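Local coordinates for CRISPR protein (Archaeoglobus fulgidus, PDB 4MJK) that probably serves as a Cas5-family subunit of a type I-A Cascade complex in CRISPR defence, where such proteins help bind the guide RNA, at residues A[61-73]-A[252-264]. Sequence-based numbering, arbitrary orientation.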
ATOM      1  N   GLU A  61     -10.036  28.827  -6.557  1.00 27.67           N
ATOM      2  CA  GLU A  61     -10.471  29.191  -7.904  1.00 30.36           C
ATOM      3  C   GLU A  61     -11.140  28.001  -8.602  1.00 28.85           C
ATOM      4  O   GLU A  61     -12.160  28.148  -9.267  1.00 27.48           O
ATOM      5  CB  GLU A  61      -9.289  29.664  -8.752  1.00 35.92           C
ATOM      6  CG  GLU A  61      -8.485  30.810  -8.155  1.00 43.55           C
ATOM      7  CD  GLU A  61      -7.417  31.331  -9.105  1.00 49.50           C
ATOM      8  OE1 GLU A  61      -7.126  30.649 -10.116  1.00 48.87           O
ATOM      9  OE2 GLU A  61      -6.871  32.427  -8.840  1.00 55.12           O
ATOM     10  N   LEU A  62     -10.552  26.818  -8.458  1.00 24.80           N
ATOM     11  CA  LEU A  62     -11.147  25.626  -9.037  1.00 23.45           C
ATOM     12  C   LEU A  62     -12.522  25.385  -8.423  1.00 20.20           C
ATOM     13  O   LEU A  62     -13.479  25.076  -9.130  1.00 22.60           O
ATOM     14  CB  LEU A  62     -10.251  24.414  -8.805  1.00 21.04           C
ATOM     15  CG  LEU A  62      -8.951  24.440  -9.600  1.00 23.93           C
ATOM     16  CD1 LEU A  62      -8.014  23.332  -9.119  1.00 22.62           C
ATOM     17  CD2 LEU A  62      -9.249  24.313 -11.085  1.00 22.36           C
ATOM     18  N   GLY A  63     -12.610  25.546  -7.108  1.00 21.42           N
ATOM     19  CA  GLY A  63     -13.836  25.280  -6.387  1.00 24.48           C
ATOM     20  C   GLY A  63     -14.962  26.217  -6.768  1.00 25.67           C
ATOM     21  O   GLY A  63     -16.129  25.835  -6.746  1.00 24.83           O
ATOM     22  N   GLU A  64     -14.619  27.451  -7.120  1.00 27.85           N
ATOM     23  CA  GLU A  64     -15.633  28.411  -7.541  1.00 27.22           C
ATOM     24  C   GLU A  64     -16.203  28.053  -8.912  1.00 24.68           C
ATOM     25  O   GLU A  64     -17.365  28.324  -9.205  1.00 25.31           O
ATOM     26  CB  GLU A  64     -15.059  29.835  -7.535  1.00 33.24           C
ATOM     27  CG  GLU A  64     -14.811  30.382  -6.133  1.00 36.48           C
ATOM     28  CD  GLU A  64     -13.919  31.620  -6.113  1.00 43.60           C
ATOM     29  OE1 GLU A  64     -13.395  32.014  -7.180  1.00 45.28           O
ATOM     30  OE2 GLU A  64     -13.735  32.193  -5.016  1.00 45.96           O
ATOM     31  N   ASN A  65     -15.388  27.436  -9.754  1.00 23.35           N
ATOM     32  CA  ASN A  65     -15.846  27.065 -11.087  1.00 24.41           C
ATOM     33  C   ASN A  65     -16.386  25.632 -11.172  1.00 20.45           C
ATOM     34  O   ASN A  65     -16.894  25.210 -12.212  1.00 18.67           O
ATOM     35  CB  ASN A  65     -14.728  27.268 -12.115  1.00 26.53           C
ATOM     36  CG  ASN A  65     -14.377  28.736 -12.312  1.00 38.10           C
ATOM     37  OD1 ASN A  65     -13.236  29.151 -12.087  1.00 42.37           O
ATOM     38  ND2 ASN A  65     -15.363  29.531 -12.734  1.00 32.60           N
ATOM     39  N   LEU A  66     -16.287  24.894 -10.076  1.00 19.74           N
ATOM     40  CA  LEU A  66     -16.655  23.479 -10.091  1.00 19.92           C
ATOM     41  C   LEU A  66     -18.163  23.280  -9.995  1.00 17.66           C
ATOM     42  O   LEU A  66     -18.798  23.804  -9.097  1.00 20.47           O
ATOM     43  CB  LEU A  66     -15.969  22.736  -8.942  1.00 20.43           C
ATOM     44  CG  LEU A  66     -16.115  21.206  -8.901  1.00 17.68           C
ATOM     45  CD1 LEU A  66     -15.301  20.527 -10.000  1.00 16.28           C
ATOM     46  CD2 LEU A  66     -15.683  20.681  -7.535  1.00 17.89           C
ATOM     47  N   LEU A  67     -18.727  22.502 -10.913  1.00 16.63           N
ATOM     48  CA  LEU A  67     -20.137  22.145 -10.852  1.00 16.84           C
ATOM     49  C   LEU A  67     -20.344  20.737 -10.290  1.00 17.80           C
ATOM     50  O   LEU A  67     -21.357  20.467  -9.647  1.00 15.83           O
ATOM     51  CB  LEU A  67     -20.756  22.228 -12.244  1.00 17.77           C
ATOM     52  CG  LEU A  67     -20.767  23.659 -12.790  1.00 22.14           C
ATOM     53  CD1 LEU A  67     -21.400  23.695 -14.179  1.00 22.20           C
ATOM     54  CD2 LEU A  67     -21.477  24.601 -11.814  1.00 18.68           C
ATOM     55  N   ALA A  68     -19.391  19.843 -10.555  1.00 15.11           N
ATOM     56  CA  ALA A  68     -19.541  18.451 -10.137  1.00 12.14           C
ATOM     57  C   ALA A  68     -18.198  17.781  -9.986  1.00 13.50           C
ATOM     58  O   ALA A  68     -17.270  18.067 -10.738  1.00 11.83           O
ATOM     59  CB  ALA A  68     -20.386  17.691 -11.153  1.00 11.56           C
ATOM     60  N   ILE A  69     -18.097  16.869  -9.021  1.00 10.55           N
ATOM     61  CA  ILE A  69     -16.949  15.980  -8.946  1.00  9.00           C
ATOM     62  C   ILE A  69     -17.392  14.660  -8.364  1.00 11.68           C
ATOM     63  O   ILE A  69     -17.890  14.609  -7.240  1.00 12.67           O
ATOM     64  CB  ILE A  69     -15.789  16.572  -8.119  1.00 13.81           C
ATOM     65  CG1 ILE A  69     -14.650  15.543  -8.007  1.00  9.63           C
ATOM     66  CG2 ILE A  69     -16.265  17.006  -6.744  1.00 11.21           C
ATOM     67  CD1 ILE A  69     -13.350  16.127  -7.425  1.00 12.47           C
ATOM     68  N   GLY A  70     -17.250  13.605  -9.157  1.00 11.44           N
ATOM     69  CA  GLY A  70     -17.615  12.254  -8.753  1.00  8.89           C
ATOM     70  C   GLY A  70     -16.529  11.295  -9.205  1.00  9.95           C
ATOM     71  O   GLY A  70     -15.684  11.653 -10.030  1.00  9.04           O
ATOM     72  N   TRP A  71     -16.544  10.075  -8.679  1.00  8.08           N
ATOM     73  CA  TRP A  71     -15.506   9.115  -8.998  1.00  8.92           C
ATOM     74  C   TRP A  71     -16.035   7.717  -8.770  1.00  9.96           C
ATOM     75  O   TRP A  71     -17.038   7.527  -8.078  1.00  6.85           O
ATOM     76  CB  TRP A  71     -14.261   9.345  -8.125  1.00  7.28           C
ATOM     77  CG  TRP A  71     -14.565   9.294  -6.648  1.00  8.61           C
ATOM     78  CD1 TRP A  71     -14.450   8.211  -5.817  1.00 10.26           C
ATOM     79  CD2 TRP A  71     -15.078  10.363  -5.842  1.00  8.31           C
ATOM     80  NE1 TRP A  71     -14.848   8.550  -4.542  1.00 10.56           N
ATOM     81  CE2 TRP A  71     -15.243   9.867  -4.539  1.00  8.96           C
ATOM     82  CE3 TRP A  71     -15.410  11.699  -6.107  1.00  8.10           C
ATOM     83  CZ2 TRP A  71     -15.705  10.655  -3.492  1.00  8.99           C
ATOM     84  CZ3 TRP A  71     -15.874  12.486  -5.061  1.00 10.91           C
ATOM     85  CH2 TRP A  71     -16.023  11.958  -3.773  1.00  9.69           C
ATOM     86  N   LYS A  72     -15.359   6.745  -9.381  1.00  9.44           N
ATOM     87  CA  LYS A  72     -15.687   5.341  -9.204  1.00 10.82           C
ATOM     88  C   LYS A  72     -14.455   4.484  -9.453  1.00 10.53           C
ATOM     89  O   LYS A  72     -13.576   4.853 -10.239  1.00 10.70           O
ATOM     90  CB  LYS A  72     -16.818   4.917 -10.148  1.00 11.65           C
ATOM     91  CG  LYS A  72     -16.433   4.956 -11.606  1.00 10.46           C
ATOM     92  CD  LYS A  72     -17.632   4.728 -12.512  1.00 12.82           C
ATOM     93  CE  LYS A  72     -17.221   4.851 -13.978  1.00 15.67           C
ATOM     94  NZ  LYS A  72     -18.373   4.654 -14.942  1.00 21.78           N
ATOM     95  N   ALA A  73     -14.396   3.345  -8.774  1.00 11.10           N
ATOM     96  CA  ALA A  73     -13.307   2.395  -8.956  1.00 15.01           C
ATOM     97  C   ALA A  73     -13.550   1.705 -10.283  1.00 13.46           C
ATOM     98  O   ALA A  73     -14.693   1.491 -10.646  1.00 13.35           O
ATOM     99  CB  ALA A  73     -13.289   1.373  -7.813  1.00 12.06           C
ATOM    100  N   ALA A 252     -27.864  16.636 -12.782  1.00 16.79           N
ATOM    101  CA  ALA A 252     -27.049  15.562 -13.314  1.00 17.19           C
ATOM    102  C   ALA A 252     -26.345  16.046 -14.577  1.00 19.75           C
ATOM    103  O   ALA A 252     -26.956  16.719 -15.416  1.00 21.57           O
ATOM    104  CB  ALA A 252     -27.927  14.368 -13.632  1.00 17.72           C
ATOM    105  N   TYR A 253     -25.064  15.714 -14.717  1.00 14.11           N
ATOM    106  CA  TYR A 253     -24.313  16.093 -15.909  1.00 15.39           C
ATOM    107  C   TYR A 253     -23.915  14.839 -16.652  1.00 17.81           C
ATOM    108  O   TYR A 253     -23.366  13.909 -16.061  1.00 13.98           O
ATOM    109  CB  TYR A 253     -23.077  16.925 -15.551  1.00 16.46           C
ATOM    110  CG  TYR A 253     -23.431  18.238 -14.919  1.00 16.02           C
ATOM    111  CD1 TYR A 253     -23.628  19.377 -15.694  1.00 19.52           C
ATOM    112  CD2 TYR A 253     -23.607  18.343 -13.542  1.00 17.99           C
ATOM    113  CE1 TYR A 253     -23.975  20.588 -15.112  1.00 21.50           C
ATOM    114  CE2 TYR A 253     -23.942  19.552 -12.950  1.00 18.03           C
ATOM    115  CZ  TYR A 253     -24.136  20.667 -13.745  1.00 21.16           C
ATOM    116  OH  TYR A 253     -24.483  21.863 -13.161  1.00 24.86           O
ATOM    117  N   GLU A 254     -24.216  14.805 -17.945  1.00 16.95           N
ATOM    118  CA  GLU A 254     -24.060  13.583 -18.717  1.00 20.55           C
ATOM    119  C   GLU A 254     -23.189  13.779 -19.945  1.00 20.43           C
ATOM    120  O   GLU A 254     -23.290  14.795 -20.643  1.00 21.77           O
ATOM    121  CB  GLU A 254     -25.433  13.006 -19.117  1.00 24.45           C
ATOM    122  CG  GLU A 254     -25.336  11.770 -20.022  1.00 28.43           C
ATOM    123  CD  GLU A 254     -26.666  11.035 -20.184  1.00 38.37           C
ATOM    124  OE1 GLU A 254     -27.720  11.633 -19.873  1.00 42.97           O
ATOM    125  OE2 GLU A 254     -26.653   9.858 -20.622  1.00 38.07           O
ATOM    126  N   ALA A 255     -22.319  12.803 -20.186  1.00 20.34           N
ATOM    127  CA  ALA A 255     -21.525  12.738 -21.404  1.00 24.17           C
ATOM    128  C   ALA A 255     -21.560  11.293 -21.867  1.00 26.81           C
ATOM    129  O   ALA A 255     -20.919  10.424 -21.271  1.00 21.57           O
ATOM    130  CB  ALA A 255     -20.087  13.177 -21.140  1.00 19.77           C
ATOM    131  N   GLY A 256     -22.321  11.024 -22.922  1.00 28.68           N
ATOM    132  CA  GLY A 256     -22.513   9.651 -23.342  1.00 25.70           C
ATOM    133  C   GLY A 256     -23.149   8.898 -22.197  1.00 28.22           C
ATOM    134  O   GLY A 256     -24.159   9.338 -21.650  1.00 27.52           O
ATOM    135  N   GLY A 257     -22.559   7.771 -21.813  1.00 26.15           N
ATOM    136  CA  GLY A 257     -23.108   6.986 -20.720  1.00 25.38           C
ATOM    137  C   GLY A 257     -22.687   7.444 -19.329  1.00 24.28           C
ATOM    138  O   GLY A 257     -23.228   6.970 -18.334  1.00 27.32           O
ATOM    139  N   GLU A 258     -21.727   8.358 -19.249  1.00 20.86           N
ATOM    140  CA  GLU A 258     -21.193   8.773 -17.954  1.00 19.74           C
ATOM    141  C   GLU A 258     -22.070   9.863 -17.359  1.00 18.05           C
ATOM    142  O   GLU A 258     -22.302  10.899 -17.990  1.00 16.44           O
ATOM    143  CB  GLU A 258     -19.768   9.297 -18.095  1.00 17.14           C
ATOM    144  CG  GLU A 258     -18.825   8.415 -18.934  1.00 21.04           C
ATOM    145  CD  GLU A 258     -18.567   7.046 -18.309  1.00 26.80           C
ATOM    146  OE1 GLU A 258     -18.225   6.980 -17.107  1.00 24.89           O
ATOM    147  OE2 GLU A 258     -18.702   6.029 -19.027  1.00 33.98           O
ATOM    148  N   VAL A 259     -22.549   9.632 -16.144  1.00 13.53           N
ATOM    149  CA  VAL A 259     -23.410  10.598 -15.468  1.00 15.05           C
ATOM    150  C   VAL A 259     -22.884  10.940 -14.080  1.00 14.07           C
ATOM    151  O   VAL A 259     -22.630  10.063 -13.266  1.00 14.26           O
ATOM    152  CB  VAL A 259     -24.851  10.073 -15.326  1.00 19.32           C
ATOM    153  CG1 VAL A 259     -25.751  11.146 -14.695  1.00 18.34           C
ATOM    154  CG2 VAL A 259     -25.401   9.644 -16.682  1.00 22.33           C
ATOM    155  N   VAL A 260     -22.708  12.223 -13.804  1.00 13.85           N
ATOM    156  CA  VAL A 260     -22.303  12.604 -12.470  1.00 12.18           C
ATOM    157  C   VAL A 260     -23.234  13.689 -11.921  1.00 13.60           C
ATOM    158  O   VAL A 260     -23.682  14.565 -12.647  1.00 13.03           O
ATOM    159  CB  VAL A 260     -20.839  13.068 -12.436  1.00 12.38           C
ATOM    160  CG1 VAL A 260     -20.660  14.390 -13.204  1.00 12.17           C
ATOM    161  CG2 VAL A 260     -20.368  13.181 -11.002  1.00 13.09           C
ATOM    162  N   ILE A 261     -23.523  13.615 -10.632  1.00 14.53           N
ATOM    163  CA  ILE A 261     -24.434  14.564 -10.002  1.00 15.51           C
ATOM    164  C   ILE A 261     -23.643  15.703  -9.372  1.00 15.37           C
ATOM    165  O   ILE A 261     -22.669  15.467  -8.662  1.00 13.12           O
ATOM    166  CB  ILE A 261     -25.292  13.868  -8.928  1.00 14.18           C
ATOM    167  CG1 ILE A 261     -26.182  12.805  -9.565  1.00 16.49           C
ATOM    168  CG2 ILE A 261     -26.168  14.881  -8.171  1.00 15.77           C
ATOM    169  CD1 ILE A 261     -26.704  11.799  -8.563  1.00 16.84           C
ATOM    170  N   GLY A 262     -24.055  16.938  -9.641  1.00 13.76           N
ATOM    171  CA  GLY A 262     -23.405  18.091  -9.045  1.00 16.59           C
ATOM    172  C   GLY A 262     -24.405  19.197  -8.749  1.00 19.56           C
ATOM    173  O   GLY A 262     -25.606  18.952  -8.660  1.00 17.65           O
ATOM    174  N   ARG A 263     -23.909  20.418  -8.590  1.00 19.02           N
ATOM    175  CA  ARG A 263     -24.773  21.538  -8.262  1.00 19.20           C
ATOM    176  C   ARG A 263     -25.177  22.257  -9.530  1.00 22.60           C
ATOM    177  O   ARG A 263     -24.503  22.154 -10.556  1.00 20.03           O
ATOM    178  CB  ARG A 263     -24.066  22.518  -7.316  1.00 20.82           C
ATOM    179  CG  ARG A 263     -22.824  23.166  -7.900  1.00 18.66           C
ATOM    180  CD  ARG A 263     -22.290  24.273  -7.000  1.00 20.84           C
ATOM    181  NE  ARG A 263     -20.936  24.675  -7.365  1.00 20.30           N
ATOM    182  CZ  ARG A 263     -20.269  25.676  -6.794  1.00 25.11           C
ATOM    183  NH1 ARG A 263     -20.837  26.399  -5.841  1.00 26.81           N
ATOM    184  NH2 ARG A 263     -19.036  25.965  -7.183  1.00 22.96           N
ATOM    185  N   CYS A 264     -26.279  22.991  -9.467  1.00 25.26           N
ATOM    186  CA  CYS A 264     -26.593  23.898 -10.561  1.00 29.54           C
ATOM    187  C   CYS A 264     -25.654  25.097 -10.477  1.00 32.27           C
ATOM    188  O   CYS A 264     -25.285  25.665 -11.500  1.00 36.78           O
ATOM    189  CB  CYS A 264     -28.052  24.351 -10.509  1.00 37.73           C
ATOM    190  SG  CYS A 264     -28.551  25.046  -8.944  1.00 60.95           S
TER
HETATM  191  O   HOH W   1     -20.497  16.542  -7.336  1.00 14.84           O
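Strand 66-73 and strand 258-263 run roughly antiparallel, at 145°, and their axes come within 4.7 Å; the CA atoms of A68 and G262 lie 4.0 Å apart. They are the two edge strands of one six-stranded antiparallel sheet, which curls until its margins meet. A single direct backbone bond joins them, R263 N to L67 O (2.8 Å), beside a CA-H...O contact from G262 to the same oxygen; two residue pairs further on, a water accepts from I69 N and donates to I261 O. G262 has no side chain, and a CB there would strike L67 O and the methyl of A68. That methyl packs against V260 CG1 (3.9 Å), while V260 CG2, anti to its backbone N, reaches G70 N. L67 crosses Y253 at about a right angle, its CD1 3.7 Å from the phenol OH, which donates to R263 O. L67 and A68 form a classic beta bulge opposite V133. R263, extended from CG to NE, lays its guanidinium edge side-on to L66 O: NE and NH2 both donate to that oxygen at 2.9 Å, only 3° out of the guanidinium plane. NH2 also bonds E206 O. Replacing R263 by an alanine is likely to strip L66 O of both side-chain donors and E206 O of its bond to NH2. Further along, K72 NZ forms a salt bridge to the syn side of E258 OE1 (3.2 Å), though its stronger partner is D177; E258 OE1 also bonds Y178 OH. Apolar side chains and one bridging water thus fill the middle, with charged groups at each end.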